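Local coordinates for amino acid ABC transporter, binding protein (Thermus thermophilus, PDB 3VV5) that binds the lysine analogue L-thialysine and probably delivers it, and perhaps related amino acids, to an ABC transporter for uptake into the cell, at residues Pro77-Ile89 with Arg95-Arg109. Numbering follows the deposited sequence.
Sequences PRWIAQSFDTLLI and RFDFVIASHGITEER. With SLZ (L-thialysine), chain C.
The rings of Phe84 and His103 meet in an offset stack, centroids 4.6 Å apart and planes inclined by 25°, with Phe84 CE1 over one face of the imidazole. Leu88 covers the opposite face: its CD2 sits 3.8 Å from the His103 centroid, a CH-pi contact that sandwiches the imidazole between a leucine and a phenylalanine. Chi1 of 178° swings the Phe84 ring away from its backbone N; the ring end thus comes near His103 and its other face meets the ligand, where L-thialysine SG lies over the rim and Phe84 CE1 is 3.2 Å from the thialysine CD. This is the amino acid pocket of a two-lobed solute-binding protein of family 3, and the paired segments supply part of its wall, including Phe84, Ala101 to Gly104 and Arg109. Arg109, extended from CG to NE, brings its guanidinium edge-on to the ligand carboxylate: NH1 donates to OXT at 2.8 Å and 176°, NH2 to O at 2.9 Å, while Gly104 N also gives a hydrogen to OXT. NH1 is further tied to Gly104 O, on a lone pair in the carbonyl plane; the His103 imidazole lies over one guanidinium face, while the in-plane hydrogen bonds hold the group's rotation. A leucine in place of Arg109 would probably leave the substrate carboxylate without its charged mate and Gly104 O without this donor. Thr106, at the N-cap, accepts through OG1 from Arg109 N. Behind Ala101, whose O accepts a hydrogen bond from the ligand NZ, Leu87 splits its branches: CD1 presses tightly on Ala101 CB at 3.4 Å, whereas CD2 meets Phe96 CZ at 3.7 Å. Ile80 CG2 touches the edge of that Phe96 ring and lies over a face of the Arg95 guanidinium.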
loop_
_atom_site.group_PDB
_atom_site.type_symbol
_atom_site.label_atom_id
_atom_site.label_comp_id
_atom_site.label_asym_id
_atom_site.label_seq_id
_atom_site.Cartn_x
_atom_site.Cartn_y
_atom_site.Cartn_z
ATOM N N PRO A 77 18.952 6.274 -0.770
ATOM C CA PRO A 77 17.857 5.527 -1.412
ATOM C C PRO A 77 17.760 5.805 -2.922
ATOM O O PRO A 77 18.012 6.936 -3.363
ATOM C CB PRO A 77 16.602 6.014 -0.656
ATOM C CG PRO A 77 16.975 7.368 -0.091
ATOM C CD PRO A 77 18.477 7.421 0.030
ATOM N N ARG A 78 17.452 4.773 -3.696
ATOM C CA ARG A 78 17.181 4.878 -5.127
ATOM C C ARG A 78 15.820 4.266 -5.355
ATOM O O ARG A 78 15.641 3.066 -5.163
ATOM C CB ARG A 78 18.173 4.063 -5.951
ATOM C CG ARG A 78 18.526 4.680 -7.296
ATOM C CD ARG A 78 17.316 5.053 -8.173
ATOM N NE ARG A 78 17.748 5.352 -9.538
ATOM C CZ ARG A 78 18.016 4.427 -10.461
ATOM N NH1 ARG A 78 17.888 3.134 -10.171
ATOM N NH2 ARG A 78 18.418 4.793 -11.676
ATOM N N TRP A 79 14.861 5.081 -5.765
ATOM C CA TRP A 79 13.497 4.584 -5.869
ATOM C C TRP A 79 13.217 4.140 -7.297
ATOM O O TRP A 79 13.612 4.807 -8.261
ATOM C CB TRP A 79 12.486 5.663 -5.449
ATOM C CG TRP A 79 12.494 5.959 -3.971
ATOM C CD1 TRP A 79 13.297 6.850 -3.317
ATOM C CD2 TRP A 79 11.657 5.353 -2.969
ATOM N NE1 TRP A 79 13.004 6.841 -1.964
ATOM C CE2 TRP A 79 12.003 5.932 -1.730
ATOM C CE3 TRP A 79 10.650 4.374 -3.007
ATOM C CZ2 TRP A 79 11.376 5.567 -0.532
ATOM C CZ3 TRP A 79 10.010 4.015 -1.811
ATOM C CH2 TRP A 79 10.387 4.606 -0.593
ATOM N N ILE A 80 12.514 3.024 -7.406
ATOM C CA ILE A 80 12.082 2.481 -8.694
ATOM C C ILE A 80 10.573 2.267 -8.612
ATOM O O ILE A 80 10.110 1.464 -7.801
ATOM C CB ILE A 80 12.773 1.121 -8.968
ATOM C CG1 ILE A 80 14.297 1.235 -8.800
ATOM C CG2 ILE A 80 12.353 0.552 -10.360
ATOM C CD1 ILE A 80 15.054 1.224 -10.104
ATOM N N ALA A 81 9.826 2.983 -9.448
ATOM C CA ALA A 81 8.365 2.923 -9.469
ATOM C C ALA A 81 7.863 1.994 -10.577
ATOM O O ALA A 81 8.125 2.234 -11.732
ATOM C CB ALA A 81 7.786 4.326 -9.667
ATOM N N GLN A 82 7.120 0.955 -10.211
ATOM C CA GLN A 82 6.655 -0.052 -11.178
ATOM C C GLN A 82 5.194 -0.390 -10.926
ATOM O O GLN A 82 4.671 -0.151 -9.839
ATOM C CB GLN A 82 7.466 -1.358 -11.009
ATOM C CG GLN A 82 8.969 -1.260 -11.282
ATOM C CD GLN A 82 9.283 -1.313 -12.769
ATOM O OE1 GLN A 82 9.577 -0.294 -13.401
ATOM N NE2 GLN A 82 9.206 -2.506 -13.338
ATOM N N SER A 83 4.546 -1.020 -11.903
ATOM C CA SER A 83 3.172 -1.484 -11.708
ATOM C C SER A 83 3.045 -2.365 -10.449
ATOM O O SER A 83 3.888 -3.239 -10.209
ATOM C CB SER A 83 2.692 -2.217 -12.970
ATOM O OG SER A 83 1.339 -2.618 -12.824
ATOM N N PHE A 84 2.014 -2.117 -9.629
ATOM C CA PHE A 84 1.877 -2.803 -8.350
ATOM C C PHE A 84 2.012 -4.335 -8.451
ATOM O O PHE A 84 2.771 -4.937 -7.679
ATOM C CB PHE A 84 0.565 -2.436 -7.623
ATOM C CG PHE A 84 0.376 -3.166 -6.309
ATOM C CD1 PHE A 84 1.112 -2.811 -5.177
ATOM C CD2 PHE A 84 -0.516 -4.232 -6.210
ATOM C CE1 PHE A 84 0.953 -3.498 -3.958
ATOM C CE2 PHE A 84 -0.688 -4.933 -4.992
ATOM C CZ PHE A 84 0.047 -4.563 -3.859
ATOM N N ASP A 85 1.281 -4.937 -9.397
ATOM C CA ASP A 85 1.207 -6.414 -9.499
ATOM C C ASP A 85 2.530 -7.082 -9.889
ATOM O O ASP A 85 2.666 -8.311 -9.841
ATOM C CB ASP A 85 0.068 -6.865 -10.432
ATOM C CG ASP A 85 0.249 -6.398 -11.902
ATOM O OD1 ASP A 85 1.060 -5.504 -12.179
ATOM O OD2 ASP A 85 -0.471 -6.914 -12.782
ATOM N N THR A 86 3.511 -6.262 -10.250
ATOM C CA THR A 86 4.821 -6.769 -10.643
ATOM C C THR A 86 5.843 -6.737 -9.512
ATOM O O THR A 86 6.935 -7.309 -9.654
ATOM C CB THR A 86 5.452 -5.950 -11.796
ATOM O OG1 THR A 86 5.972 -4.702 -11.293
ATOM C CG2 THR A 86 4.452 -5.701 -12.928
ATOM N N LEU A 87 5.514 -6.070 -8.406
ATOM C CA LEU A 87 6.532 -5.693 -7.408
ATOM C C LEU A 87 7.149 -6.868 -6.649
ATOM O O LEU A 87 8.354 -6.932 -6.538
ATOM C CB LEU A 87 6.008 -4.633 -6.412
ATOM C CG LEU A 87 5.822 -3.198 -6.918
ATOM C CD1 LEU A 87 5.086 -2.394 -5.860
ATOM C CD2 LEU A 87 7.168 -2.529 -7.285
ATOM N N LEU A 88 6.335 -7.787 -6.131
ATOM C CA LEU A 88 6.894 -8.903 -5.363
ATOM C C LEU A 88 7.726 -9.836 -6.250
ATOM O O LEU A 88 8.794 -10.303 -5.846
ATOM C CB LEU A 88 5.813 -9.668 -4.598
ATOM C CG LEU A 88 5.027 -8.834 -3.569
ATOM C CD1 LEU A 88 4.057 -9.729 -2.805
ATOM C CD2 LEU A 88 5.969 -8.053 -2.623
ATOM N N ILE A 89 7.250 -10.067 -7.470
ATOM C CA ILE A 89 7.996 -10.879 -8.435
ATOM C C ILE A 89 9.345 -10.251 -8.759
ATOM O O ILE A 89 10.379 -10.918 -8.677
ATOM C CB ILE A 89 7.148 -11.181 -9.697
ATOM C CG1 ILE A 89 5.974 -12.068 -9.268
ATOM C CG2 ILE A 89 7.991 -11.886 -10.773
ATOM C CD1 ILE A 89 4.891 -12.263 -10.309
ATOM N N ARG A 95 15.610 -7.051 -8.700
ATOM C CA ARG A 95 15.513 -5.719 -9.325
ATOM C C ARG A 95 15.628 -4.596 -8.285
ATOM O O ARG A 95 16.203 -3.535 -8.553
ATOM C CB ARG A 95 14.208 -5.603 -10.147
ATOM C CG ARG A 95 13.911 -4.197 -10.721
ATOM C CD ARG A 95 14.662 -3.925 -12.008
ATOM N NE ARG A 95 14.481 -2.570 -12.555
ATOM C CZ ARG A 95 13.461 -2.177 -13.321
ATOM N NH1 ARG A 95 12.476 -3.011 -13.615
ATOM N NH2 ARG A 95 13.417 -0.931 -13.784
ATOM N N PHE A 96 15.083 -4.829 -7.096
ATOM C CA PHE A 96 15.245 -3.892 -5.983
ATOM C C PHE A 96 15.630 -4.701 -4.749
ATOM O O PHE A 96 15.452 -5.926 -4.723
ATOM C CB PHE A 96 13.966 -3.092 -5.665
ATOM C CG PHE A 96 12.810 -3.299 -6.624
ATOM C CD1 PHE A 96 12.652 -2.485 -7.734
ATOM C CD2 PHE A 96 11.832 -4.253 -6.355
ATOM C CE1 PHE A 96 11.550 -2.637 -8.591
ATOM C CE2 PHE A 96 10.735 -4.414 -7.212
ATOM C CZ PHE A 96 10.597 -3.614 -8.326
ATOM N N ASP A 97 16.132 -4.024 -3.720
ATOM C CA ASP A 97 16.531 -4.693 -2.476
ATOM C C ASP A 97 15.357 -4.903 -1.528
ATOM O O ASP A 97 15.256 -5.939 -0.850
ATOM C CB ASP A 97 17.637 -3.895 -1.780
ATOM C CG ASP A 97 18.837 -3.721 -2.653
ATOM O OD1 ASP A 97 19.343 -4.751 -3.158
ATOM O OD2 ASP A 97 19.267 -2.567 -2.856
ATOM N N PHE A 98 14.462 -3.919 -1.485
ATOM C CA PHE A 98 13.198 -4.083 -0.784
ATOM C C PHE A 98 12.077 -3.299 -1.441
ATOM O O PHE A 98 12.312 -2.413 -2.273
ATOM C CB PHE A 98 13.291 -3.808 0.734
ATOM C CG PHE A 98 13.277 -2.335 1.146
ATOM C CD1 PHE A 98 12.099 -1.738 1.624
ATOM C CD2 PHE A 98 14.463 -1.584 1.160
ATOM C CE1 PHE A 98 12.087 -0.383 2.048
ATOM C CE2 PHE A 98 14.486 -0.226 1.614
ATOM C CZ PHE A 98 13.297 0.374 2.051
ATOM N N VAL A 99 10.867 -3.641 -1.036
ATOM C CA VAL A 99 9.676 -3.005 -1.563
ATOM C C VAL A 99 8.887 -2.406 -0.392
ATOM O O VAL A 99 8.707 -3.057 0.649
ATOM C CB VAL A 99 8.804 -4.033 -2.336
ATOM C CG1 VAL A 99 7.406 -3.466 -2.675
ATOM C CG2 VAL A 99 9.503 -4.482 -3.613
ATOM N N ILE A 100 8.421 -1.170 -0.574
ATOM C CA ILE A 100 7.450 -0.552 0.342
ATOM C C ILE A 100 6.372 0.078 -0.496
ATOM O O ILE A 100 6.582 1.124 -1.119
ATOM C CB ILE A 100 8.124 0.441 1.356
ATOM C CG1 ILE A 100 7.116 0.943 2.413
ATOM C CG2 ILE A 100 8.895 1.585 0.637
ATOM C CD1 ILE A 100 7.828 1.706 3.553
ATOM N N ALA A 101 5.221 -0.596 -0.544
ATOM C CA ALA A 101 4.176 -0.264 -1.490
ATOM C C ALA A 101 2.796 -0.716 -0.975
ATOM O O ALA A 101 1.927 -1.135 -1.751
ATOM C CB ALA A 101 4.497 -0.898 -2.835
ATOM N N SER A 102 2.615 -0.619 0.336
ATOM C CA SER A 102 1.340 -0.878 1.007
ATOM C C SER A 102 0.859 -2.334 0.915
ATOM O O SER A 102 -0.347 -2.571 0.878
ATOM C CB SER A 102 0.263 0.095 0.491
ATOM O OG SER A 102 0.536 1.428 0.906
ATOM N N HIS A 103 1.776 -3.298 0.899
ATOM C CA HIS A 103 1.371 -4.710 0.854
ATOM C C HIS A 103 0.840 -5.161 2.193
ATOM O O HIS A 103 1.558 -5.139 3.194
ATOM C CB HIS A 103 2.521 -5.644 0.462
ATOM C CG HIS A 103 2.966 -5.499 -0.958
ATOM N ND1 HIS A 103 2.474 -6.290 -1.982
ATOM C CD2 HIS A 103 3.859 -4.659 -1.526
ATOM C CE1 HIS A 103 3.057 -5.943 -3.119
ATOM N NE2 HIS A 103 3.911 -4.966 -2.865
ATOM N N GLY A 104 -0.410 -5.591 2.203
ATOM C CA GLY A 104 -0.953 -6.293 3.353
ATOM C C GLY A 104 -0.297 -7.658 3.453
ATOM O O GLY A 104 0.016 -8.269 2.451
ATOM N N ILE A 105 -0.041 -8.111 4.672
ATOM C CA ILE A 105 0.506 -9.451 4.884
ATOM C C ILE A 105 -0.631 -10.435 4.691
ATOM O O ILE A 105 -1.687 -10.285 5.302
ATOM C CB ILE A 105 1.090 -9.606 6.294
ATOM C CG1 ILE A 105 2.303 -8.679 6.470
ATOM C CG2 ILE A 105 1.494 -11.068 6.573
ATOM C CD1 ILE A 105 2.766 -8.526 7.928
ATOM N N THR A 106 -0.413 -11.413 3.810
ATOM C CA THR A 106 -1.348 -12.547 3.617
ATOM C C THR A 106 -0.554 -13.861 3.651
ATOM O O THR A 106 0.669 -13.848 3.493
ATOM C CB THR A 106 -2.080 -12.463 2.270
ATOM O OG1 THR A 106 -1.145 -12.683 1.211
ATOM C CG2 THR A 106 -2.745 -11.090 2.085
ATOM N N GLU A 107 -1.241 -14.988 3.844
ATOM C CA GLU A 107 -0.559 -16.287 3.869
ATOM C C GLU A 107 0.277 -16.506 2.614
ATOM O O GLU A 107 1.444 -16.848 2.713
ATOM C CB GLU A 107 -1.550 -17.455 4.017
ATOM C CG GLU A 107 -0.870 -18.822 3.817
ATOM C CD GLU A 107 -1.818 -20.005 3.982
ATOM O OE1 GLU A 107 -1.528 -20.890 4.821
ATOM O OE2 GLU A 107 -2.849 -20.055 3.270
ATOM N N GLU A 108 -0.353 -16.311 1.454
ATOM C CA GLU A 108 0.238 -16.558 0.137
ATOM C C GLU A 108 1.426 -15.672 -0.154
ATOM O O GLU A 108 2.456 -16.141 -0.674
ATOM C CB GLU A 108 -0.823 -16.391 -0.971
ATOM C CG GLU A 108 -1.724 -17.616 -1.131
ATOM C CD GLU A 108 -3.225 -17.292 -1.157
ATOM O OE1 GLU A 108 -3.655 -16.399 -1.933
ATOM O OE2 GLU A 108 -3.978 -17.944 -0.387
ATOM N N ARG A 109 1.292 -14.380 0.164
ATOM C CA ARG A 109 2.406 -13.458 -0.036
ATOM C C ARG A 109 3.576 -13.747 0.919
ATOM O O ARG A 109 4.720 -13.582 0.525
ATOM C CB ARG A 109 1.974 -12.006 0.138
ATOM C CG ARG A 109 1.164 -11.414 -1.002
ATOM C CD ARG A 109 0.567 -10.080 -0.550
ATOM N NE ARG A 109 -0.228 -9.428 -1.594
ATOM C CZ ARG A 109 -0.876 -8.279 -1.435
ATOM N NH1 ARG A 109 -0.821 -7.637 -0.271
ATOM N NH2 ARG A 109 -1.581 -7.763 -2.447
HETATM N N SLZ C . -3.285 -2.928 0.590
HETATM C CA SLZ C . -3.218 -3.312 -0.838
HETATM C CB SLZ C . -2.046 -2.582 -1.547
HETATM S SG SLZ C . -2.394 -1.208 -2.703
HETATM C CD SLZ C . -0.647 -0.832 -3.091
HETATM C CE SLZ C . -0.369 0.199 -4.189
HETATM N NZ SLZ C . 0.933 0.828 -3.914
HETATM C C SLZ C . -2.868 -4.798 -0.832
HETATM O O SLZ C . -3.198 -5.479 -1.815
HETATM O OXT SLZ C . -2.263 -5.231 0.176
#